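Local coordinates for protein XRE family transcriptional regulator (Enterobacter cloacae subsp. cloacae, PDB 6B8W) that probably acts as a DNA-binding transcription factor, of which this chain is the metal-binding cupin domain, at residues L50-D55 and R59-D64; H75-S80 and F87-H92. All coordinates share one frame; numbering follows the deposited sequence.

Interaction 1: residues L50-D55 and R59-D64; sequences LEMKID and RTLYPD
Leu-50 and Leu-61 bond to each other through both backbone groups. Leu-61 N gives its hydrogen to Leu-50 O at 2.7 Å, and Leu-50 N gives its own to Leu-61 O at 3.0 Å. Met-52 and Arg-59 form the second such pair. Met-52 N reaches Arg-59 O at 2.9 Å in a fairly straight bond. The return bond, from Arg-59 N to Met-52 O, is more bent, 144° at the hydrogen. Met-52 O also has a water beside it, which Arg-59 NE holds at 2.6 Å. A second water sits between Arg-59 NH2 and Ile-54 O. Both waters lie in the guanidinium plane, at its edge, so they help to fix its rotation. Ile-54 CD1 lies over one face of the same group, toward its rim. The bend of the arginine chain at chi3 (74°) turns the guanidinium back along strand 50-54.

Glu-51 and Thr-60 are the non-hydrogen-bonded pair between these two. Their side chains run side by side, and one water joins Glu-51 OE2 to Thr-60 OG1, 2.8 Å from the threonine oxygen. The other carboxylate oxygen, Glu-51 OE1, is taken by Ser-80 OG and Arg-78 NE. The backbone oxygens receive CH contacts as well: Thr-60 CA lies 3.3 Å from Leu-50 O.

The other face of the hairpin is apolar where Met-52 and Leu-61 meet. Met-52 CG touches Leu-61 CD1 at 3.8 Å. Val-43 and Val-45 of strand 40-47 and Val-67 of strand 66-70 pack against this face. The arrangement is a beta hairpin. It forms one margin of the smaller sheet of the cupin beta sandwich, with Leu-50, Met-52 and Leu-61 turned to the core and Arg-59 at the margin of the same face.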
ATOM      1  N   LEU A  50       6.470 -12.166   6.510  1.00 27.72           N
ATOM      2  CA  LEU A  50       7.185 -11.237   7.355  1.00 26.96           C
ATOM      3  C   LEU A  50       6.915 -11.476   8.840  1.00 26.22           C
ATOM      4  O   LEU A  50       5.776 -11.726   9.245  1.00 27.39           O
ATOM      5  CB  LEU A  50       6.732  -9.812   7.019  1.00 26.56           C
ATOM      6  CG  LEU A  50       7.356  -8.669   7.833  1.00 25.58           C
ATOM      7  CD1 LEU A  50       8.830  -8.553   7.506  1.00 26.33           C
ATOM      8  CD2 LEU A  50       6.648  -7.353   7.538  1.00 24.94           C
ATOM      9  N   GLU A  51       7.950 -11.353   9.652  1.00 25.25           N
ATOM     10  CA  GLU A  51       7.779 -11.369  11.086  1.00 25.82           C
ATOM     11  C   GLU A  51       7.919  -9.916  11.576  1.00 24.82           C
ATOM     12  O   GLU A  51       8.858  -9.223  11.189  1.00 23.44           O
ATOM     13  CB  GLU A  51       8.819 -12.269  11.742  1.00 27.37           C
ATOM     14  CG  GLU A  51       8.600 -13.741  11.474  1.00 28.00           C
ATOM     15  CD  GLU A  51       9.736 -14.615  12.001  1.00 30.83           C
ATOM     16  OE1 GLU A  51      10.921 -14.189  11.955  1.00 30.04           O
ATOM     17  OE2 GLU A  51       9.450 -15.773  12.404  1.00 32.66           O
ATOM     18  N   MET A  52       6.960  -9.459  12.378  1.00 25.13           N
ATOM     19  CA  MET A  52       6.973  -8.118  12.967  1.00 26.43           C
ATOM     20  C   MET A  52       7.002  -8.242  14.479  1.00 26.11           C
ATOM     21  O   MET A  52       6.202  -8.988  15.057  1.00 25.64           O
ATOM     22  CB  MET A  52       5.711  -7.313  12.627  1.00 27.74           C
ATOM     23  CG  MET A  52       5.631  -6.754  11.225  1.00 29.41           C
ATOM     24  SD  MET A  52       6.949  -5.619  10.793  1.00 32.40           S
ATOM     25  CE  MET A  52       6.693  -4.307  11.987  1.00 31.95           C
ATOM     26  N   LYS A  53       7.883  -7.478  15.104  1.00 25.99           N
ATOM     27  CA  LYS A  53       7.971  -7.424  16.544  1.00 27.01           C
ATOM     28  C   LYS A  53       7.362  -6.073  16.916  1.00 26.94           C
ATOM     29  O   LYS A  53       7.906  -5.034  16.571  1.00 25.28           O
ATOM     30  CB  LYS A  53       9.406  -7.512  17.039  1.00 27.84           C
ATOM     31  CG  LYS A  53       9.488  -7.694  18.537  1.00 29.40           C
ATOM     32  CD  LYS A  53      10.921  -7.762  19.028  1.00 30.83           C
ATOM     33  CE  LYS A  53      10.955  -8.116  20.508  1.00 33.40           C
ATOM     34  NZ  LYS A  53      12.363  -8.234  20.964  1.00 34.53           N
ATOM     35  N   ILE A  54       6.241  -6.110  17.621  1.00 27.36           N
ATOM     36  CA  ILE A  54       5.485  -4.920  18.009  1.00 29.16           C
ATOM     37  C   ILE A  54       5.075  -5.135  19.461  1.00 31.11           C
ATOM     38  O   ILE A  54       4.621  -6.229  19.827  1.00 30.53           O
ATOM     39  CB  ILE A  54       4.227  -4.790  17.115  1.00 29.87           C
ATOM     40  CG1 ILE A  54       4.632  -4.484  15.671  1.00 29.98           C
ATOM     41  CG2 ILE A  54       3.285  -3.709  17.632  1.00 31.17           C
ATOM     42  CD1 ILE A  54       3.556  -4.751  14.659  1.00 30.32           C
ATOM     43  N   ASP A  55       5.237  -4.099  20.283  1.00 32.11           N
ATOM     44  CA  ASP A  55       4.961  -4.176  21.716  1.00 34.18           C
ATOM     45  C   ASP A  55       5.716  -5.346  22.362  1.00 34.46           C
ATOM     46  O   ASP A  55       5.191  -6.017  23.252  1.00 35.70           O
ATOM     47  CB  ASP A  55       3.437  -4.265  21.996  1.00 35.40           C
ATOM     48  CG  ASP A  55       2.675  -3.023  21.511  1.00 36.33           C
ATOM     49  OD1 ASP A  55       3.212  -1.907  21.632  1.00 36.46           O
ATOM     50  OD2 ASP A  55       1.534  -3.159  21.007  1.00 37.05           O
ATOM     51  N   ARG A  59       5.007 -11.611  15.589  1.00 29.45           N
ATOM     52  CA  ARG A  59       3.853 -12.192  14.880  1.00 30.81           C
ATOM     53  C   ARG A  59       4.276 -12.365  13.422  1.00 28.68           C
ATOM     54  O   ARG A  59       5.140 -11.639  12.940  1.00 27.14           O
ATOM     55  CB  ARG A  59       2.603 -11.306  14.939  1.00 32.93           C
ATOM     56  CG  ARG A  59       2.660 -10.079  14.020  1.00 34.49           C
ATOM     57  CD  ARG A  59       1.425  -9.199  14.170  1.00 36.96           C
ATOM     58  NE  ARG A  59       1.452  -8.435  15.419  1.00 39.13           N
ATOM     59  CZ  ARG A  59       0.466  -7.641  15.829  1.00 42.65           C
ATOM     60  NH1 ARG A  59      -0.651  -7.513  15.099  1.00 44.14           N
ATOM     61  NH2 ARG A  59       0.585  -6.975  16.975  1.00 43.88           N
ATOM     62  N   THR A  60       3.646 -13.307  12.734  1.00 28.15           N
ATOM     63  CA  THR A  60       3.905 -13.560  11.324  1.00 27.67           C
ATOM     64  C   THR A  60       2.752 -12.996  10.497  1.00 27.32           C
ATOM     65  O   THR A  60       1.587 -13.169  10.852  1.00 27.08           O
ATOM     66  CB  THR A  60       4.063 -15.061  11.045  1.00 29.10           C
ATOM     67  OG1 THR A  60       5.115 -15.571  11.870  1.00 29.17           O
ATOM     68  CG2 THR A  60       4.402 -15.316   9.595  1.00 28.26           C
ATOM     69  N   LEU A  61       3.104 -12.266   9.449  1.00 26.34           N
ATOM     70  CA  LEU A  61       2.144 -11.679   8.506  1.00 27.66           C
ATOM     71  C   LEU A  61       2.349 -12.272   7.128  1.00 27.17           C
ATOM     72  O   LEU A  61       3.486 -12.387   6.660  1.00 27.94           O
ATOM     73  CB  LEU A  61       2.348 -10.185   8.437  1.00 27.51           C
ATOM     74  CG  LEU A  61       2.040  -9.407   9.716  1.00 29.21           C
ATOM     75  CD1 LEU A  61       2.487  -7.971   9.535  1.00 30.30           C
ATOM     76  CD2 LEU A  61       0.564  -9.453  10.072  1.00 30.80           C
ATOM     77  N   TYR A  62       1.246 -12.646   6.480  1.00 27.43           N
ATOM     78  CA  TYR A  62       1.261 -13.230   5.146  1.00 27.79           C
ATOM     79  C   TYR A  62       0.757 -12.167   4.135  1.00 27.10           C
ATOM     80  O   TYR A  62       0.264 -11.107   4.556  1.00 26.36           O
ATOM     81  CB  TYR A  62       0.402 -14.503   5.125  1.00 29.80           C
ATOM     82  CG  TYR A  62       0.971 -15.583   6.011  1.00 31.04           C
ATOM     83  CD1 TYR A  62       1.991 -16.427   5.557  1.00 31.41           C
ATOM     84  CD2 TYR A  62       0.532 -15.727   7.320  1.00 32.06           C
ATOM     85  CE1 TYR A  62       2.539 -17.387   6.388  1.00 32.90           C
ATOM     86  CE2 TYR A  62       1.062 -16.696   8.149  1.00 33.59           C
ATOM     87  CZ  TYR A  62       2.058 -17.516   7.683  1.00 33.99           C
ATOM     88  OH  TYR A  62       2.572 -18.451   8.524  1.00 37.96           O
ATOM     89  N   PRO A  63       0.880 -12.440   2.818  1.00 26.39           N
ATOM     90  CA  PRO A  63       0.464 -11.464   1.796  1.00 26.91           C
ATOM     91  C   PRO A  63      -0.913 -10.867   2.008  1.00 28.00           C
ATOM     92  O   PRO A  63      -1.861 -11.584   2.282  1.00 27.68           O
ATOM     93  CB  PRO A  63       0.537 -12.273   0.513  1.00 27.32           C
ATOM     94  CG  PRO A  63       1.717 -13.172   0.798  1.00 27.07           C
ATOM     95  CD  PRO A  63       1.433 -13.645   2.177  1.00 26.53           C
ATOM     96  N   ASP A  64      -0.977  -9.540   1.874  1.00 29.55           N
ATOM     97  CA  ASP A  64      -2.177  -8.724   2.063  1.00 29.96           C
ATOM     98  C   ASP A  64      -2.661  -8.654   3.521  1.00 30.38           C
ATOM     99  O   ASP A  64      -3.723  -8.095   3.797  1.00 29.99           O
ATOM    100  CB  ASP A  64      -3.289  -9.062   1.048  1.00 32.91           C
ATOM    101  CG  ASP A  64      -3.038  -8.431  -0.331  1.00 34.15           C
ATOM    102  OD1 ASP A  64      -2.007  -7.732  -0.517  1.00 32.60           O
ATOM    103  OD2 ASP A  64      -3.894  -8.615  -1.227  1.00 38.32           O
TER
HETATM  104  O   HOH W   1       7.315 -16.873  10.789  1.00 44.02           O
HETATM  105  O   HOH W   2       3.860  -8.369  16.517  1.00 34.00           O
HETATM  106  O   HOH W   3       2.697  -7.701  18.917  1.00 43.56           O

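Interaction 2: residues H75-S80 and F87-H92; sequences HAYRNS and FHSLIH
Tyr-77 OH has two polar partners. The main one is Glu-41 OE2, which hydrogen-bonds to it. His-75 NE2, on the same strand as the tyrosine, gives Tyr-77 OH a weak hydrogen bond of 2.9 Å, bent to 130° at the hydrogen. Glu-41 OE2 also bonds Ser-89 OG. The carboxylate thus ties the tyrosine to the serine on strand 85-92 of the facing sheet, whose OG lies 4.5 Å from Tyr-77 OH. The phenol oxygen lies in the plane of the His-75 ring, at its edge.

Farther from the hydroxyl, toward the CG end of the ring, the contact is apolar. Tyr-77 CD2 meets Phe-87 CZ at 3.6 Å, and Tyr-77 CE2 comes within 3.9 Å of Phe-87 CE2. The ring planes are 16° apart, but the rings are slid past each other and barely overlap, with centroids 5.5 Å apart. Strands 75-78 and 85-92 belong to the two facing sheets of the cupin fold, and these rings span the interior between them. Glu-41, His-75 and Tyr-77 bind manganese in a structure of this protein, although no metal is bound to this chain. Phe-87 reaches across with CG between its backbone N and carbonyl carbon (chi1 63°), which puts the ring where CZ meets Tyr-77 CD2. Val-43 touches both rings.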
ATOM      1  N   HIS A  75      10.293  -1.326  17.317  1.00 25.82           N
ATOM      2  CA  HIS A  75       9.713  -2.458  16.599  1.00 25.31           C
ATOM      3  C   HIS A  75      10.765  -2.996  15.672  1.00 24.68           C
ATOM      4  O   HIS A  75      11.791  -2.339  15.469  1.00 24.47           O
ATOM      5  CB  HIS A  75       8.419  -2.087  15.860  1.00 24.92           C
ATOM      6  CG  HIS A  75       8.538  -0.948  14.899  1.00 24.28           C
ATOM      7  ND1 HIS A  75       8.531   0.372  15.303  1.00 24.79           N
ATOM      8  CD2 HIS A  75       8.564  -0.924  13.543  1.00 24.09           C
ATOM      9  CE1 HIS A  75       8.592   1.154  14.235  1.00 24.68           C
ATOM     10  NE2 HIS A  75       8.618   0.392  13.158  1.00 23.70           N
ATOM     11  N   ALA A  76      10.510  -4.180  15.125  1.00 23.45           N
ATOM     12  CA  ALA A  76      11.485  -4.840  14.300  1.00 23.49           C
ATOM     13  C   ALA A  76      10.832  -5.624  13.195  1.00 23.31           C
ATOM     14  O   ALA A  76       9.668  -5.991  13.282  1.00 23.36           O
ATOM     15  CB  ALA A  76      12.354  -5.744  15.155  1.00 24.51           C
ATOM     16  N   TYR A  77      11.608  -5.868  12.152  1.00 23.76           N
ATOM     17  CA  TYR A  77      11.147  -6.564  10.987  1.00 25.07           C
ATOM     18  C   TYR A  77      12.119  -7.710  10.777  1.00 24.40           C
ATOM     19  O   TYR A  77      13.313  -7.490  10.788  1.00 25.38           O
ATOM     20  CB  TYR A  77      11.202  -5.634   9.758  1.00 25.86           C
ATOM     21  CG  TYR A  77      10.614  -4.241   9.949  1.00 27.00           C
ATOM     22  CD1 TYR A  77      11.355  -3.232  10.534  1.00 28.64           C
ATOM     23  CD2 TYR A  77       9.355  -3.917   9.470  1.00 28.44           C
ATOM     24  CE1 TYR A  77      10.843  -1.949  10.691  1.00 29.89           C
ATOM     25  CE2 TYR A  77       8.835  -2.627   9.608  1.00 28.23           C
ATOM     26  CZ  TYR A  77       9.582  -1.652  10.225  1.00 28.77           C
ATOM     27  OH  TYR A  77       9.098  -0.356  10.378  1.00 30.04           O
ATOM     28  N   ARG A  78      11.608  -8.907  10.538  1.00 24.07           N
ATOM     29  CA  ARG A  78      12.476 -10.054  10.372  1.00 25.27           C
ATOM     30  C   ARG A  78      11.938 -11.007   9.321  1.00 25.67           C
ATOM     31  O   ARG A  78      10.730 -11.205   9.215  1.00 25.43           O
ATOM     32  CB  ARG A  78      12.645 -10.767  11.723  1.00 24.74           C
ATOM     33  CG  ARG A  78      13.680 -11.886  11.744  1.00 25.57           C
ATOM     34  CD  ARG A  78      13.904 -12.428  13.154  1.00 26.14           C
ATOM     35  NE  ARG A  78      12.709 -13.066  13.696  1.00 26.55           N
ATOM     36  CZ  ARG A  78      12.583 -13.552  14.934  1.00 27.41           C
ATOM     37  NH1 ARG A  78      13.582 -13.484  15.812  1.00 27.52           N
ATOM     38  NH2 ARG A  78      11.448 -14.146  15.293  1.00 28.03           N
ATOM     39  N   ASN A  79      12.862 -11.582   8.545  1.00 26.17           N
ATOM     40  CA  ASN A  79      12.526 -12.581   7.542  1.00 26.13           C
ATOM     41  C   ASN A  79      13.120 -13.905   7.973  1.00 26.62           C
ATOM     42  O   ASN A  79      14.334 -14.076   7.920  1.00 27.53           O
ATOM     43  CB  ASN A  79      13.090 -12.201   6.180  1.00 26.28           C
ATOM     44  CG  ASN A  79      12.626 -13.139   5.074  1.00 27.06           C
ATOM     45  OD1 ASN A  79      11.982 -14.149   5.346  1.00 27.11           O
ATOM     46  ND2 ASN A  79      12.951 -12.812   3.824  1.00 26.91           N
ATOM     47  N   SER A  80      12.269 -14.816   8.439  1.00 26.76           N
ATOM     48  CA  SER A  80      12.693 -16.168   8.832  1.00 28.89           C
ATOM     49  C   SER A  80      12.329 -17.234   7.796  1.00 28.91           C
ATOM     50  O   SER A  80      12.481 -18.426   8.070  1.00 28.69           O
ATOM     51  CB  SER A  80      12.142 -16.543  10.195  1.00 28.69           C
ATOM     52  OG  SER A  80      12.761 -15.773  11.182  1.00 27.76           O
ATOM     53  N   PHE A  87       7.369  -6.000   1.455  1.00 24.74           N
ATOM     54  CA  PHE A  87       6.268  -5.394   2.184  1.00 23.85           C
ATOM     55  C   PHE A  87       6.275  -3.899   1.978  1.00 23.13           C
ATOM     56  O   PHE A  87       7.231  -3.345   1.454  1.00 23.06           O
ATOM     57  CB  PHE A  87       6.284  -5.767   3.670  1.00 23.19           C
ATOM     58  CG  PHE A  87       7.497  -5.289   4.426  1.00 24.09           C
ATOM     59  CD1 PHE A  87       8.669  -6.031   4.423  1.00 24.76           C
ATOM     60  CD2 PHE A  87       7.449  -4.121   5.170  1.00 24.44           C
ATOM     61  CE1 PHE A  87       9.775  -5.605   5.133  1.00 26.49           C
ATOM     62  CE2 PHE A  87       8.552  -3.681   5.888  1.00 25.99           C
ATOM     63  CZ  PHE A  87       9.722  -4.425   5.880  1.00 26.28           C
ATOM     64  N   HIS A  88       5.158  -3.262   2.298  1.00 22.61           N
ATOM     65  CA  HIS A  88       5.094  -1.811   2.264  1.00 23.28           C
ATOM     66  C   HIS A  88       5.012  -1.303   3.674  1.00 23.81           C
ATOM     67  O   HIS A  88       4.384  -1.930   4.540  1.00 23.95           O
ATOM     68  CB  HIS A  88       3.878  -1.236   1.531  1.00 24.06           C
ATOM     69  CG  HIS A  88       3.827  -1.524   0.072  1.00 25.39           C
ATOM     70  ND1 HIS A  88       2.702  -1.260  -0.684  1.00 26.09           N
ATOM     71  CD2 HIS A  88       4.723  -2.088  -0.768  1.00 26.07           C
ATOM     72  CE1 HIS A  88       2.921  -1.624  -1.932  1.00 27.37           C
ATOM     73  NE2 HIS A  88       4.132  -2.144  -2.009  1.00 26.39           N
ATOM     74  N   SER A  89       5.637  -0.154   3.893  1.00 24.61           N
ATOM     75  CA  SER A  89       5.607   0.527   5.166  1.00 25.08           C
ATOM     76  C   SER A  89       5.053   1.910   4.891  1.00 25.80           C
ATOM     77  O   SER A  89       5.645   2.679   4.146  1.00 27.00           O
ATOM     78  CB  SER A  89       7.008   0.601   5.769  1.00 26.27           C
ATOM     79  OG  SER A  89       7.037   1.495   6.869  1.00 28.25           O
ATOM     80  N   LEU A  90       3.892   2.204   5.465  1.00 24.81           N
ATOM     81  CA  LEU A  90       3.259   3.500   5.311  1.00 26.08           C
ATOM     82  C   LEU A  90       3.444   4.260   6.600  1.00 25.67           C
ATOM     83  O   LEU A  90       3.242   3.709   7.674  1.00 26.00           O
ATOM     84  CB  LEU A  90       1.769   3.353   5.037  1.00 27.69           C
ATOM     85  CG  LEU A  90       1.335   2.774   3.683  1.00 29.67           C
ATOM     86  CD1 LEU A  90       1.760   1.338   3.498  1.00 30.06           C
ATOM     87  CD2 LEU A  90      -0.178   2.871   3.634  1.00 31.80           C
ATOM     88  N   ILE A  91       3.815   5.527   6.489  1.00 25.72           N
ATOM     89  CA  ILE A  91       4.047   6.359   7.657  1.00 26.85           C
ATOM     90  C   ILE A  91       3.220   7.629   7.579  1.00 26.09           C
ATOM     91  O   ILE A  91       3.330   8.346   6.613  1.00 27.14           O
ATOM     92  CB  ILE A  91       5.529   6.772   7.766  1.00 29.63           C
ATOM     93  CG1 ILE A  91       6.464   5.545   7.813  1.00 32.54           C
ATOM     94  CG2 ILE A  91       5.732   7.673   8.975  1.00 30.00           C
ATOM     95  CD1 ILE A  91       6.388   4.725   9.089  1.00 33.58           C
ATOM     96  N   HIS A  92       2.382   7.871   8.585  1.00 25.41           N
ATOM     97  CA  HIS A  92       1.618   9.114   8.698  1.00 25.31           C
ATOM     98  C   HIS A  92       2.243   9.914   9.859  1.00 25.17           C
ATOM     99  O   HIS A  92       2.265   9.448  11.008  1.00 25.86           O
ATOM    100  CB  HIS A  92       0.130   8.842   8.942  1.00 24.84           C
ATOM    101  CG  HIS A  92      -0.608   8.390   7.721  1.00 25.00           C
ATOM    102  ND1 HIS A  92      -0.600   7.083   7.288  1.00 24.01           N
ATOM    103  CD2 HIS A  92      -1.380   9.077   6.841  1.00 26.61           C
ATOM    104  CE1 HIS A  92      -1.322   6.989   6.181  1.00 26.54           C
ATOM    105  NE2 HIS A  92      -1.810   8.183   5.894  1.00 25.77           N
TER

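How the interactions relate
Interactions 1 and 2 share the smaller sheet, where strands 50-54 and 75-78 are neighbours, and their centres are about 8 Å apart. Interaction 1 joins strands within that sheet, whereas interaction 2 crosses to the larger one. On one side of the smaller sheet, Glu-51 OE1 of interaction 1 forms a salt bridge with Arg-78 NE of interaction 2 at 2.7 Å and a probable hydrogen bond with Ser-80 OG at 2.5 Å. On the core side, Met-52 SD packs against Tyr-77 CD2 at 3.2 Å. The Met-52 side chain is also about 4 Å from that of His-75, nearest atoms, linking the hairpin to the wall of the metal pocket.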